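Side-chain contact in probable transcriptional regulator, ArsR family protein (Rhodococcus sp. RHA1, PDB 3F6O), which probably binds DNA as a two-subunit transcription factor of the ArsR family, through a winged helix-turn-helix domain: residues 21-26 with 39-44. Residues are numbered along the deposited sequence; the frame is centred on the assembly and turned at random.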
loop_
_atom_site.group_PDB
_atom_site.type_symbol
_atom_site.label_atom_id
_atom_site.label_comp_id
_atom_site.label_asym_id
_atom_site.label_seq_id
_atom_site.Cartn_x
_atom_site.Cartn_y
_atom_site.Cartn_z
ATOM N N ARG A 21 0.837 -5.908 8.848
ATOM C CA ARG A 21 -0.166 -4.909 9.278
ATOM C C ARG A 21 -0.531 -5.104 10.753
ATOM O O ARG A 21 -0.669 -4.115 11.485
ATOM C CB ARG A 21 -1.427 -4.918 8.397
ATOM C CG ARG A 21 -1.209 -4.380 6.964
ATOM C CD ARG A 21 -2.545 -4.104 6.241
ATOM N NE ARG A 21 -3.483 -5.229 6.384
ATOM C CZ ARG A 21 -3.507 -6.275 5.574
ATOM N NH1 ARG A 21 -2.673 -6.323 4.540
ATOM N NH2 ARG A 21 -4.385 -7.265 5.764
ATOM N N ALA A 22 -0.645 -6.364 11.194
ATOM C CA ALA A 22 -0.956 -6.673 12.608
ATOM C C ALA A 22 0.137 -6.226 13.584
ATOM O O ALA A 22 -0.119 -5.720 14.707
ATOM C CB ALA A 22 -1.222 -8.167 12.777
ATOM N N VAL A 23 1.373 -6.463 13.181
ATOM C CA VAL A 23 2.525 -6.009 13.965
ATOM C C VAL A 23 2.526 -4.501 14.062
ATOM O O VAL A 23 2.773 -3.967 15.142
ATOM C CB VAL A 23 3.829 -6.492 13.333
ATOM C CG1 VAL A 23 5.044 -5.765 13.944
ATOM C CG2 VAL A 23 3.979 -8.051 13.450
ATOM N N LEU A 24 2.298 -3.809 12.948
ATOM C CA LEU A 24 2.248 -2.345 12.984
ATOM C C LEU A 24 1.106 -1.849 13.906
ATOM O O LEU A 24 1.274 -0.878 14.636
ATOM C CB LEU A 24 2.115 -1.745 11.587
ATOM C CG LEU A 24 3.369 -1.871 10.715
ATOM C CD1 LEU A 24 3.056 -1.369 9.300
ATOM C CD2 LEU A 24 4.569 -1.128 11.378
ATOM N N GLY A 25 -0.028 -2.544 13.870
ATOM C CA GLY A 25 -1.175 -2.234 14.751
ATOM C C GLY A 25 -0.765 -2.321 16.208
ATOM O O GLY A 25 -1.079 -1.442 16.998
ATOM N N ARG A 26 -0.002 -3.350 16.559
ATOM C CA ARG A 26 0.494 -3.499 17.901
ATOM C C ARG A 26 1.490 -2.401 18.264
ATOM O O ARG A 26 1.416 -1.835 19.361
ATOM C CB ARG A 26 1.097 -4.907 18.115
ATOM C CG ARG A 26 1.884 -5.068 19.419
ATOM C CD ARG A 26 1.000 -4.868 20.708
ATOM N NE ARG A 26 1.818 -4.934 21.916
ATOM C CZ ARG A 26 2.632 -3.962 22.326
ATOM N NH1 ARG A 26 2.743 -2.825 21.630
ATOM N NH2 ARG A 26 3.337 -4.125 23.434
ATOM N N LYS A 39 4.095 -13.757 19.387
ATOM C CA LYS A 39 3.108 -14.628 20.077
ATOM C C LYS A 39 1.781 -14.923 19.314
ATOM O O LYS A 39 1.349 -16.073 19.268
ATOM C CB LYS A 39 2.857 -14.147 21.522
ATOM C CG LYS A 39 4.080 -14.258 22.430
ATOM C CD LYS A 39 3.716 -13.985 23.881
ATOM C CE LYS A 39 4.919 -14.116 24.784
ATOM N NZ LYS A 39 4.470 -14.132 26.215
ATOM N N PRO A 40 1.136 -13.906 18.701
ATOM C CA PRO A 40 -0.140 -14.197 18.019
ATOM C C PRO A 40 -0.044 -15.078 16.758
ATOM O O PRO A 40 -1.060 -15.489 16.220
ATOM C CB PRO A 40 -0.664 -12.791 17.632
ATOM C CG PRO A 40 0.132 -11.835 18.445
ATOM C CD PRO A 40 1.465 -12.467 18.638
ATOM N N PHE A 41 1.158 -15.360 16.281
ATOM C CA PHE A 41 1.309 -15.901 14.930
ATOM C C PHE A 41 1.793 -17.340 14.936
ATOM O O PHE A 41 2.697 -17.685 15.699
ATOM C CB PHE A 41 2.204 -14.972 14.084
ATOM C CG PHE A 41 1.723 -13.540 14.077
ATOM C CD1 PHE A 41 0.558 -13.186 13.397
ATOM C CD2 PHE A 41 2.423 -12.550 14.772
ATOM C CE1 PHE A 41 0.087 -11.858 13.420
ATOM C CE2 PHE A 41 1.958 -11.240 14.792
ATOM C CZ PHE A 41 0.786 -10.905 14.109
ATOM N N ASP A 42 1.153 -18.196 14.133
ATOM C CA ASP A 42 1.621 -19.583 14.012
ATOM C C ASP A 42 2.519 -19.700 12.814
ATOM O O ASP A 42 2.075 -20.086 11.714
ATOM C CB ASP A 42 0.468 -20.572 13.868
ATOM C CG ASP A 42 -0.596 -20.349 14.880
ATOM O OD1 ASP A 42 -0.296 -20.472 16.095
ATOM O OD2 ASP A 42 -1.732 -20.030 14.450
ATOM N N MET A 43 3.762 -19.284 13.019
ATOM C CA MET A 43 4.834 -19.462 12.065
ATOM C C MET A 43 6.075 -19.601 12.893
ATOM O O MET A 43 6.110 -19.200 14.057
ATOM C CB MET A 43 4.943 -18.292 11.066
ATOM C CG MET A 43 5.236 -16.901 11.652
ATOM S SD MET A 43 5.220 -15.603 10.379
ATOM C CE MET A 43 3.462 -15.388 10.084
ATOM N N ALA A 44 7.079 -20.208 12.294
ATOM C CA ALA A 44 8.359 -20.383 12.924
ATOM C C ALA A 44 9.041 -19.017 13.005
ATOM O O ALA A 44 8.779 -18.117 12.189
ATOM C CB ALA A 44 9.191 -21.379 12.122
#
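The turn of the helix-turn-helix, the loop 39-44 between helix 34-38 and helix 45-57, meets helix 18-28 through an aromatic side chain, Phe41, which touches Ala22 and Val23. It illustrates how a single ring can carry a contact between loop and helix: no hydrogen bond joins 21-26 to 39-44, and the side chains make the contact by themselves. The phenyl group arrives with its far end leading: CZ lies 3.6 Å from Ala22 CB, and CE1 stands 4.0 Å from the same methyl, which sits in the plane of the ring at its edge. Val23 comes in obliquely through one branch, CG2 reaching 4.0 Å from Phe41 CE2, so the two helix residues meet the ring from CE1 round to CE2. In Phe41, CG is anti to the carbonyl carbon and beside the backbone N (chi1 -54°), which turns the ring back under Pro40 while its far end meets the helix. Pro40 CB rests over the centre of one ring face, 4.0 Å above its plane, and thus backs the aromatic group from within the loop itself. Purely apolar, the contact buries a modest 102 Å² in all. Phe41 and Met43 also touch Thr19, one turn before Ala22 on helix 18-28, whereas Val23 is buried against Phe48 and Leu55 of helix 45-57; the contact thereby borders the packing of these two helices. On the next residue of the helix, Leu24 packs on Leu55 and on Trp85 of the second subunit.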